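Local coordinates for protein aminoglycoside 6-adenylyltransferase (Bacillus subtilis, PDB 2PBE) that transfers the nucleotidyl group of ATP or GTP to the 6-hydroxyl of streptomycin, and so mediates bacterial resistance to it, at residues I47-T52 / L102-I107; R142-K147 / M210-K215; P149-F154 / L263-P268. All coordinates share one frame; numbering follows the deposited sequence.

Contact 1 comes first along the chain and is complete before contact 2 begins. It joins two neighbouring strands, 45-51 and 101-108, inside the mixed sheet of this nucleotidyltransferase. Contact 2 lies at one end of the same sheet, at its outermost strand 145-146 and the loop after strand 207-209. Its centre is about 21 Å from that of contact 1. Contact 3 belongs to the helical part and sits about 20 Å from contact 2 and 35 Å from contact 1, centre to centre. The segments of contacts 2 and 3 alternate along the chain. Strand 145-146 is followed by a short loop and helix 151-173. The three contacts thus run from sheet to helices.

Contact 1: residues I47-T52 / L102-I107; sequences ISYFVT and LDLTLI
Ile47 to Phe50 lie beside Leu104 to Ile107 as neighbouring parallel strands, with axes 4.7 Å apart. Five backbone hydrogen bonds join them. Ile47 N donates to Asp103 O, and Thr105 N to Ile47 O. Tyr49 N donates to Thr105 O, Ile107 N to Tyr49 O, and Val51 N to Ile107 O. Strand 45-51 thus uses alternate residues here, while Ser48 and Phe50 bond to strand 23-28 instead.

Tyr49 can be followed outward. Its CB lies 3.9 Å from Leu106 CD2. CG stands anti to the carbonyl carbon (chi1 -67°), which brings the ring over toward Leu104. Leu104 CD1 sits over one ring face in a CH-pi contact, 3.6 Å from both Tyr49 CD2 and Tyr49 CE2. Leu106 CD2 stays at the ring edge. At the tip, OH is hydrogen-bonded to Phe13 O of helix 6-19. Ile47 packs on the same face of the sheet, its CG1 3.5 Å from Leu102 CD1.

The other face carries Ser48, Phe50, Thr105 and Ile107. Phe50 and Ile107 lie side by side and point the same way. Ile107 CB is over the Phe50 ring, 4.1 Å from its centroid, and CD1 reaches Phe50 CZ. A water lies between Thr105 OG1 and Ile47 O.

Aliphatic carbons thus cover one face of Tyr49 on one side of the sheet and one face of Phe50 on the other. The buried hydroxyl of Tyr49 has Phe13 O as partner. The Tyr49 side, under helix 6-19, is otherwise apolar; the Phe50 side is mixed, with hydroxyls and a water among the carbons.

Contact 2: residues R142-K147 / M210-K215; sequences RQYWIK and MGKNYK
Tyr144 reaches from the turn before strand 145-146 into the loop 210-215 and carries most of this contact. Its CB points toward the loop, and CG stands anti to the carbonyl carbon (chi1 -56°). The ring therefore lies lengthwise along Gly211, Lys212 and Asn213.

Each side of the ring meets something different. Over one face comes Gly211 O, 3.1 Å above the plane of the Tyr144 ring and offset toward the rim. Lys212 CA lies over the same face, 4.1 Å from the ring centroid, as a CH-pi contact. The opposite face is covered from within its own segment by the amide carbon CD of Gln143. The edge of Tyr144 points at the face of Tyr214 in a T-shaped stack. The ring centroids are 5.5 Å apart and the planes stand at 73°. The closest carbons, Tyr144 CE1 and Tyr214 CE1, are 3.9 Å apart. Gln143 also approaches Tyr214, with its amide plane nearly perpendicular to that ring.

Both ends of Tyr144 are held by hydrogen bonds. The phenol OH accepts from Asn213 N at 3.1 Å. At the backbone, selenomethionine Met210 N donates to Tyr144 O at 3.2 Å, well tilted from the carbonyl plane. Next to it, the Ile146 and Met210 side chains cross obliquely, with Ile146 CG1 3.9 Å from Met210 CG. Both also touch helix 177-204.

The loop backbone thus gives the tyrosine an N-H at its hydroxyl, which is an acceptor here, while Gly211 O merely packs against the ring near its rim. Two backbone N-H groups fix the loop after strand 207-209 against the turn that opens the sheet's end strand 145-146.

Contact 3: residues P149-F154 / L263-P268; sequences PTAREF and LAYKYP
Pro149 meets Leu263 and Tyr265 at the start of the segment. Its ring carbon CG touches Leu263 CD1 at 3.8 Å, the two side chains crossing at about a right angle. Its carbonyl O accepts a hydrogen bond from Tyr265 OH at 2.7 Å. The hydroxyl comes in the carbonyl plane, on a lone pair, and the oxygen lies at the edge of the tyrosine ring.

Thr150 follows as the N-cap of helix 151-173. Its OG1 accepts from Glu153 N, and Glu153 OE2 accepts from Thr150 N, which makes a capping box. Next comes Ala151, in the first turn. Its CA sits squarely over the Tyr265 ring, 3.5 Å from the centroid and 3° off the ring normal, and its CB adds to the contact at Tyr265 CD1. Leu263 CB covers the opposite face, so the ring is held between the helix start and its own segment.

Phe154 closes the segment. CG stands anti to the backbone N (chi1 171°), which sends the ring toward residues 265-268. Phe154 CB is 3.8 Å from Tyr265 CD2. Farther out, Phe154 CE2 is 3.7 Å from Pro268 CD, and Lys266 O lies at the ring edge.

In the other segment, helix 238-263 ends in a Schellman motif with Ala264 at positive phi, just before Tyr265. The contact therefore ties the capped start of one helix to the end of another. One phenol does the polar part of the work: it donates a hydrogen bond to the carbonyl O of Pro149, just ahead of the helix, while its two ring faces carry the apolar packing.

Contact 1: residues I47-T52 / L102-I107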
loop_
_atom_site.group_PDB
_atom_site.type_symbol
_atom_site.label_atom_id
_atom_site.label_comp_id
_atom_site.label_asym_id
_atom_site.label_seq_id
_atom_site.Cartn_x
_atom_site.Cartn_y
_atom_site.Cartn_z
ATOM N N ILE A 47 9.302 -12.681 -6.938
ATOM C CA ILE A 47 7.893 -12.380 -7.044
ATOM C C ILE A 47 7.071 -13.585 -7.449
ATOM O O ILE A 47 7.539 -14.438 -8.193
ATOM C CB ILE A 47 7.680 -11.287 -8.096
ATOM C CG1 ILE A 47 8.651 -10.129 -7.840
ATOM C CG2 ILE A 47 6.233 -10.807 -8.079
ATOM C CD1 ILE A 47 8.473 -9.415 -6.496
ATOM N N SER A 48 5.840 -13.651 -6.954
ATOM C CA SER A 48 4.925 -14.735 -7.292
ATOM C C SER A 48 3.556 -14.144 -7.594
ATOM O O SER A 48 2.994 -13.409 -6.774
ATOM C CB SER A 48 4.765 -15.719 -6.125
ATOM O OG SER A 48 5.947 -16.437 -5.864
ATOM N N TYR A 49 3.025 -14.464 -8.768
ATOM C CA TYR A 49 1.698 -14.005 -9.171
ATOM C C TYR A 49 0.754 -15.194 -9.175
ATOM O O TYR A 49 0.989 -16.174 -9.885
ATOM C CB TYR A 49 1.699 -13.436 -10.595
ATOM C CG TYR A 49 2.461 -12.148 -10.842
ATOM C CD1 TYR A 49 2.487 -11.110 -9.872
ATOM C CD2 TYR A 49 3.058 -11.909 -12.108
ATOM C CE1 TYR A 49 3.087 -9.851 -10.168
ATOM C CE2 TYR A 49 3.659 -10.660 -12.416
ATOM C CZ TYR A 49 3.667 -9.632 -11.444
ATOM O OH TYR A 49 4.229 -8.401 -11.755
ATOM N N PHE A 50 -0.310 -15.125 -8.376
ATOM C CA PHE A 50 -1.286 -16.215 -8.352
ATOM C C PHE A 50 -2.286 -15.790 -9.396
ATOM O O PHE A 50 -2.915 -14.737 -9.260
ATOM C CB PHE A 50 -1.922 -16.339 -6.976
ATOM C CG PHE A 50 -1.011 -16.922 -5.962
ATOM C CD1 PHE A 50 -1.109 -18.272 -5.613
ATOM C CD2 PHE A 50 0.013 -16.146 -5.397
ATOM C CE1 PHE A 50 -0.184 -18.863 -4.710
ATOM C CE2 PHE A 50 0.955 -16.715 -4.492
ATOM C CZ PHE A 50 0.852 -18.083 -4.151
ATOM N N VAL A 51 -2.424 -16.603 -10.431
ATOM C CA VAL A 51 -3.287 -16.267 -11.543
ATOM C C VAL A 51 -4.438 -17.229 -11.799
ATOM O O VAL A 51 -4.487 -18.325 -11.258
ATOM C CB VAL A 51 -2.441 -16.140 -12.828
ATOM C CG1 VAL A 51 -1.243 -15.260 -12.560
ATOM C CG2 VAL A 51 -1.969 -17.514 -13.297
ATOM N N THR A 52 -5.356 -16.805 -12.654
ATOM C CA THR A 52 -6.498 -17.638 -12.992
ATOM C C THR A 52 -6.103 -18.651 -14.077
ATOM O O THR A 52 -6.316 -19.861 -13.901
ATOM C CB THR A 52 -7.675 -16.776 -13.494
ATOM O OG1 THR A 52 -7.212 -15.904 -14.532
ATOM C CG2 THR A 52 -8.259 -15.958 -12.362
ATOM N N LEU A 102 15.379 -10.913 -11.688
ATOM C CA LEU A 102 14.065 -11.226 -11.174
ATOM C C LEU A 102 13.833 -12.718 -11.270
ATOM O O LEU A 102 14.383 -13.389 -12.142
ATOM C CB LEU A 102 12.985 -10.476 -11.968
ATOM C CG LEU A 102 11.537 -10.924 -11.729
ATOM C CD1 LEU A 102 11.088 -10.546 -10.322
ATOM C CD2 LEU A 102 10.640 -10.314 -12.756
ATOM N N ASP A 103 13.019 -13.218 -10.348
ATOM C CA ASP A 103 12.623 -14.609 -10.306
ATOM C C ASP A 103 11.104 -14.533 -10.125
ATOM O O ASP A 103 10.613 -14.238 -9.043
ATOM C CB ASP A 103 13.265 -15.302 -9.116
ATOM C CG ASP A 103 14.030 -16.540 -9.519
ATOM O OD1 ASP A 103 13.391 -17.468 -10.069
ATOM O OD2 ASP A 103 15.268 -16.581 -9.292
ATOM N N LEU A 104 10.365 -14.762 -11.203
ATOM C CA LEU A 104 8.902 -14.683 -11.177
ATOM C C LEU A 104 8.235 -16.036 -11.313
ATOM O O LEU A 104 8.497 -16.759 -12.262
ATOM C CB LEU A 104 8.429 -13.776 -12.315
ATOM C CG LEU A 104 6.941 -13.476 -12.459
ATOM C CD1 LEU A 104 6.504 -12.518 -11.361
ATOM C CD2 LEU A 104 6.698 -12.845 -13.810
ATOM N N THR A 105 7.362 -16.376 -10.376
ATOM C CA THR A 105 6.665 -17.652 -10.452
ATOM C C THR A 105 5.188 -17.405 -10.672
ATOM O O THR A 105 4.623 -16.483 -10.094
ATOM C CB THR A 105 6.836 -18.468 -9.162
ATOM O OG1 THR A 105 8.228 -18.635 -8.886
ATOM C CG2 THR A 105 6.190 -19.837 -9.297
ATOM N N LEU A 106 4.577 -18.224 -11.521
ATOM C CA LEU A 106 3.145 -18.124 -11.814
ATOM C C LEU A 106 2.463 -19.348 -11.210
ATOM O O LEU A 106 2.529 -20.457 -11.745
ATOM C CB LEU A 106 2.881 -18.064 -13.329
ATOM C CG LEU A 106 3.482 -16.904 -14.139
ATOM C CD1 LEU A 106 3.041 -17.023 -15.598
ATOM C CD2 LEU A 106 3.055 -15.568 -13.575
ATOM N N ILE A 107 1.828 -19.143 -10.066
ATOM C CA ILE A 107 1.141 -20.206 -9.355
ATOM C C ILE A 107 -0.362 -20.147 -9.613
ATOM O O ILE A 107 -0.940 -19.069 -9.642
ATOM C CB ILE A 107 1.385 -20.054 -7.846
ATOM C CG1 ILE A 107 2.891 -19.946 -7.583
ATOM C CG2 ILE A 107 0.750 -21.213 -7.086
ATOM C CD1 ILE A 107 3.235 -19.601 -6.151
HETATM O O HOH W 1 9.318 -16.527 -7.707
#

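Contact 2: residues R142-K147 / M210-K215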
loop_
_atom_site.group_PDB
_atom_site.type_symbol
_atom_site.label_atom_id
_atom_site.label_comp_id
_atom_site.label_asym_id
_atom_site.label_seq_id
_atom_site.Cartn_x
_atom_site.Cartn_y
_atom_site.Cartn_z
ATOM N N ARG A 142 1.895 -5.949 9.748
ATOM C CA ARG A 142 0.479 -5.627 9.854
ATOM C C ARG A 142 0.320 -4.095 9.891
ATOM O O ARG A 142 -0.756 -3.548 9.642
ATOM C CB ARG A 142 -0.121 -6.266 11.107
ATOM N N GLN A 143 1.423 -3.410 10.180
ATOM C CA GLN A 143 1.461 -1.958 10.242
ATOM C C GLN A 143 1.059 -1.360 8.894
ATOM O O GLN A 143 0.372 -0.334 8.821
ATOM C CB GLN A 143 2.883 -1.527 10.584
ATOM C CG GLN A 143 3.076 -0.035 10.672
ATOM C CD GLN A 143 4.538 0.365 10.649
ATOM O OE1 GLN A 143 4.865 1.545 10.745
ATOM N NE2 GLN A 143 5.434 -0.625 10.512
ATOM N N TYR A 144 1.490 -2.022 7.824
ATOM C CA TYR A 144 1.216 -1.563 6.475
ATOM C C TYR A 144 0.054 -2.266 5.785
ATOM O O TYR A 144 -0.351 -1.871 4.692
ATOM C CB TYR A 144 2.464 -1.720 5.614
ATOM C CG TYR A 144 3.682 -1.025 6.157
ATOM C CD1 TYR A 144 3.753 0.391 6.197
ATOM C CD2 TYR A 144 4.792 -1.771 6.628
ATOM C CE1 TYR A 144 4.924 1.064 6.698
ATOM C CE2 TYR A 144 5.974 -1.116 7.125
ATOM C CZ TYR A 144 6.028 0.304 7.150
ATOM O OH TYR A 144 7.157 0.949 7.610
ATOM N N TRP A 145 -0.503 -3.291 6.419
ATOM C CA TRP A 145 -1.590 -4.027 5.794
ATOM C C TRP A 145 -2.907 -3.260 5.728
ATOM O O TRP A 145 -3.370 -2.716 6.728
ATOM C CB TRP A 145 -1.835 -5.372 6.489
ATOM C CG TRP A 145 -2.653 -6.297 5.636
ATOM C CD1 TRP A 145 -3.870 -6.833 5.947
ATOM C CD2 TRP A 145 -2.321 -6.778 4.326
ATOM N NE1 TRP A 145 -4.321 -7.624 4.914
ATOM C CE2 TRP A 145 -3.398 -7.611 3.905
ATOM C CE3 TRP A 145 -1.220 -6.586 3.460
ATOM C CZ2 TRP A 145 -3.415 -8.263 2.645
ATOM C CZ3 TRP A 145 -1.230 -7.238 2.195
ATOM C CH2 TRP A 145 -2.335 -8.069 1.810
ATOM N N ILE A 146 -3.506 -3.238 4.542
ATOM C CA ILE A 146 -4.774 -2.552 4.322
ATOM C C ILE A 146 -5.832 -3.517 3.789
ATOM O O ILE A 146 -5.551 -4.316 2.905
ATOM C CB ILE A 146 -4.584 -1.359 3.329
ATOM C CG1 ILE A 146 -3.836 -0.215 4.025
ATOM C CG2 ILE A 146 -5.940 -0.896 2.750
ATOM C CD1 ILE A 146 -4.586 0.411 5.198
ATOM N N LYS A 147 -7.039 -3.435 4.342
ATOM C CA LYS A 147 -8.182 -4.253 3.934
ATOM C C LYS A 147 -9.408 -3.596 4.561
ATOM O O LYS A 147 -9.260 -2.760 5.447
ATOM C CB LYS A 147 -8.034 -5.685 4.433
ATOM C CG LYS A 147 -7.670 -5.822 5.890
ATOM C CD LYS A 147 -7.954 -7.227 6.402
ATOM C CE LYS A 147 -9.455 -7.426 6.624
ATOM N NZ LYS A 147 -9.996 -6.448 7.635
HETATM N N MSE A 210 1.086 -1.124 1.978
HETATM C CA MSE A 210 1.479 0.232 1.623
HETATM C C MSE A 210 2.974 0.204 1.404
HETATM O O MSE A 210 3.549 1.109 0.803
HETATM C CB MSE A 210 1.097 1.202 2.737
HETATM C CG MSE A 210 -0.411 1.304 2.966
HETATM SE SE MSE A 210 -0.950 2.464 4.466
HETATM C CE MSE A 210 -1.005 4.139 3.567
ATOM N N GLY A 211 3.586 -0.884 1.864
ATOM C CA GLY A 211 5.015 -1.061 1.717
ATOM C C GLY A 211 5.817 -0.360 2.788
ATOM O O GLY A 211 5.305 0.545 3.454
ATOM N N LYS A 212 7.070 -0.784 2.960
ATOM C CA LYS A 212 7.966 -0.186 3.943
ATOM C C LYS A 212 7.951 1.332 3.710
ATOM O O LYS A 212 8.344 1.820 2.649
ATOM C CB LYS A 212 9.389 -0.733 3.766
ATOM C CG LYS A 212 10.304 -0.471 4.958
ATOM C CD LYS A 212 9.830 -1.247 6.180
ATOM C CE LYS A 212 10.390 -0.665 7.477
ATOM N NZ LYS A 212 9.710 -1.284 8.667
ATOM N N ASN A 213 7.456 2.061 4.705
ATOM C CA ASN A 213 7.336 3.523 4.643
ATOM C C ASN A 213 6.385 4.023 3.565
ATOM O O ASN A 213 6.664 5.017 2.879
ATOM C CB ASN A 213 8.704 4.202 4.476
ATOM C CG ASN A 213 9.447 4.317 5.791
ATOM O OD1 ASN A 213 10.126 3.381 6.220
ATOM N ND2 ASN A 213 9.304 5.464 6.457
ATOM N N TYR A 214 5.258 3.325 3.428
ATOM C CA TYR A 214 4.193 3.701 2.495
ATOM C C TYR A 214 4.664 3.934 1.059
ATOM O O TYR A 214 4.054 4.704 0.313
ATOM C CB TYR A 214 3.479 4.964 3.048
ATOM C CG TYR A 214 3.401 4.994 4.576
ATOM C CD1 TYR A 214 2.498 4.151 5.276
ATOM C CD2 TYR A 214 4.306 5.781 5.340
ATOM C CE1 TYR A 214 2.501 4.085 6.711
ATOM C CE2 TYR A 214 4.335 5.717 6.772
ATOM C CZ TYR A 214 3.428 4.864 7.451
ATOM O OH TYR A 214 3.467 4.766 8.834
ATOM N N LYS A 215 5.731 3.242 0.663
ATOM C CA LYS A 215 6.311 3.385 -0.678
ATOM C C LYS A 215 5.393 3.035 -1.856
ATOM O O LYS A 215 5.646 3.461 -2.979
ATOM C CB LYS A 215 7.619 2.568 -0.775
ATOM C CG LYS A 215 7.471 1.072 -0.498
ATOM C CD LYS A 215 8.789 0.462 -0.022
ATOM C CE LYS A 215 9.725 0.098 -1.160
ATOM N NZ LYS A 215 9.308 -1.185 -1.792
#

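Contact 3: residues P149-F154 / L263-P268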
loop_
_atom_site.group_PDB
_atom_site.type_symbol
_atom_site.label_atom_id
_atom_site.label_comp_id
_atom_site.label_asym_id
_atom_site.label_seq_id
_atom_site.Cartn_x
_atom_site.Cartn_y
_atom_site.Cartn_z
ATOM N N PRO A 149 -11.967 -2.105 6.716
ATOM C CA PRO A 149 -11.954 -2.040 8.172
ATOM C C PRO A 149 -13.238 -2.536 8.786
ATOM O O PRO A 149 -14.289 -2.520 8.137
ATOM C CB PRO A 149 -11.737 -0.557 8.446
ATOM C CG PRO A 149 -12.473 0.090 7.322
ATOM C CD PRO A 149 -12.062 -0.755 6.127
ATOM N N THR A 150 -13.136 -3.010 10.021
ATOM C CA THR A 150 -14.301 -3.447 10.758
ATOM C C THR A 150 -14.701 -2.146 11.451
ATOM O O THR A 150 -13.910 -1.188 11.465
ATOM C CB THR A 150 -13.936 -4.500 11.807
ATOM O OG1 THR A 150 -13.004 -3.949 12.739
ATOM C CG2 THR A 150 -13.305 -5.698 11.142
ATOM N N ALA A 151 -15.908 -2.095 12.006
ATOM C CA ALA A 151 -16.381 -0.886 12.680
ATOM C C ALA A 151 -15.373 -0.427 13.732
ATOM O O ALA A 151 -15.084 0.775 13.882
ATOM C CB ALA A 151 -17.727 -1.150 13.326
ATOM N N ARG A 152 -14.816 -1.403 14.436
ATOM C CA ARG A 152 -13.846 -1.137 15.479
ATOM C C ARG A 152 -12.510 -0.627 14.940
ATOM O O ARG A 152 -11.963 0.347 15.452
ATOM C CB ARG A 152 -13.631 -2.404 16.291
ATOM C CG ARG A 152 -12.685 -2.244 17.432
ATOM C CD ARG A 152 -12.728 -3.469 18.296
ATOM N NE ARG A 152 -11.842 -3.296 19.438
ATOM C CZ ARG A 152 -11.603 -4.229 20.345
ATOM N NH1 ARG A 152 -12.188 -5.420 20.256
ATOM N NH2 ARG A 152 -10.759 -3.975 21.338
ATOM N N GLU A 153 -11.982 -1.280 13.912
ATOM C CA GLU A 153 -10.724 -0.843 13.351
ATOM C C GLU A 153 -10.899 0.577 12.855
ATOM O O GLU A 153 -10.009 1.416 13.008
ATOM C CB GLU A 153 -10.302 -1.752 12.203
ATOM C CG GLU A 153 -9.746 -3.076 12.654
ATOM C CD GLU A 153 -9.557 -4.055 11.518
ATOM O OE1 GLU A 153 -8.795 -5.026 11.692
ATOM O OE2 GLU A 153 -10.178 -3.867 10.458
ATOM N N PHE A 154 -12.065 0.846 12.275
ATOM C CA PHE A 154 -12.358 2.171 11.747
ATOM C C PHE A 154 -12.263 3.197 12.873
ATOM O O PHE A 154 -11.542 4.196 12.769
ATOM C CB PHE A 154 -13.762 2.194 11.145
ATOM C CG PHE A 154 -14.229 3.564 10.762
ATOM C CD1 PHE A 154 -13.710 4.208 9.623
ATOM C CD2 PHE A 154 -15.148 4.262 11.570
ATOM C CE1 PHE A 154 -14.105 5.538 9.290
ATOM C CE2 PHE A 154 -15.548 5.585 11.250
ATOM C CZ PHE A 154 -15.023 6.223 10.105
ATOM N N LEU A 263 -19.578 2.081 4.588
ATOM C CA LEU A 263 -19.684 0.824 5.320
ATOM C C LEU A 263 -20.777 0.895 6.366
ATOM O O LEU A 263 -21.072 -0.098 7.029
ATOM C CB LEU A 263 -18.347 0.463 5.976
ATOM C CG LEU A 263 -17.166 0.458 4.988
ATOM C CD1 LEU A 263 -15.858 0.448 5.738
ATOM C CD2 LEU A 263 -17.256 -0.734 4.033
ATOM N N ALA A 264 -21.375 2.065 6.503
ATOM C CA ALA A 264 -22.448 2.267 7.456
ATOM C C ALA A 264 -21.924 2.156 8.897
ATOM O O ALA A 264 -22.556 1.546 9.764
ATOM C CB ALA A 264 -23.589 1.241 7.207
ATOM N N TYR A 265 -20.757 2.739 9.146
ATOM C CA TYR A 265 -20.197 2.728 10.488
ATOM C C TYR A 265 -20.487 4.081 11.111
ATOM O O TYR A 265 -20.654 5.064 10.389
ATOM C CB TYR A 265 -18.683 2.497 10.454
ATOM C CG TYR A 265 -18.248 1.122 9.969
ATOM C CD1 TYR A 265 -19.104 -0.010 10.076
ATOM C CD2 TYR A 265 -16.957 0.937 9.417
ATOM C CE1 TYR A 265 -18.675 -1.291 9.642
ATOM C CE2 TYR A 265 -16.514 -0.345 8.981
ATOM C CZ TYR A 265 -17.379 -1.448 9.097
ATOM O OH TYR A 265 -16.969 -2.686 8.665
ATOM N N LYS A 266 -20.555 4.137 12.443
ATOM C CA LYS A 266 -20.817 5.401 13.119
ATOM C C LYS A 266 -19.644 6.369 12.953
ATOM O O LYS A 266 -18.480 6.003 13.172
ATOM C CB LYS A 266 -21.068 5.184 14.616
ATOM C CG LYS A 266 -21.379 6.476 15.388
ATOM C CD LYS A 266 -21.718 6.248 16.866
ATOM C CE LYS A 266 -20.483 5.925 17.706
ATOM N NZ LYS A 266 -20.803 5.844 19.149
ATOM N N TYR A 267 -19.947 7.602 12.547
ATOM C CA TYR A 267 -18.909 8.607 12.414
ATOM C C TYR A 267 -18.590 9.031 13.852
ATOM O O TYR A 267 -19.482 9.400 14.607
ATOM C CB TYR A 267 -19.414 9.802 11.615
ATOM C CG TYR A 267 -18.324 10.801 11.354
ATOM C CD1 TYR A 267 -17.278 10.516 10.431
ATOM C CD2 TYR A 267 -18.286 12.023 12.070
ATOM C CE1 TYR A 267 -16.212 11.432 10.231
ATOM C CE2 TYR A 267 -17.230 12.955 11.879
ATOM C CZ TYR A 267 -16.195 12.653 10.965
ATOM O OH TYR A 267 -15.147 13.534 10.820
ATOM N N PRO A 268 -17.314 8.962 14.256
ATOM C CA PRO A 268 -16.968 9.353 15.623
ATOM C C PRO A 268 -17.187 10.817 15.919
ATOM O O PRO A 268 -17.462 11.606 15.026
ATOM C CB PRO A 268 -15.495 8.983 15.720
ATOM C CG PRO A 268 -15.338 7.903 14.701
ATOM C CD PRO A 268 -16.142 8.419 13.555
#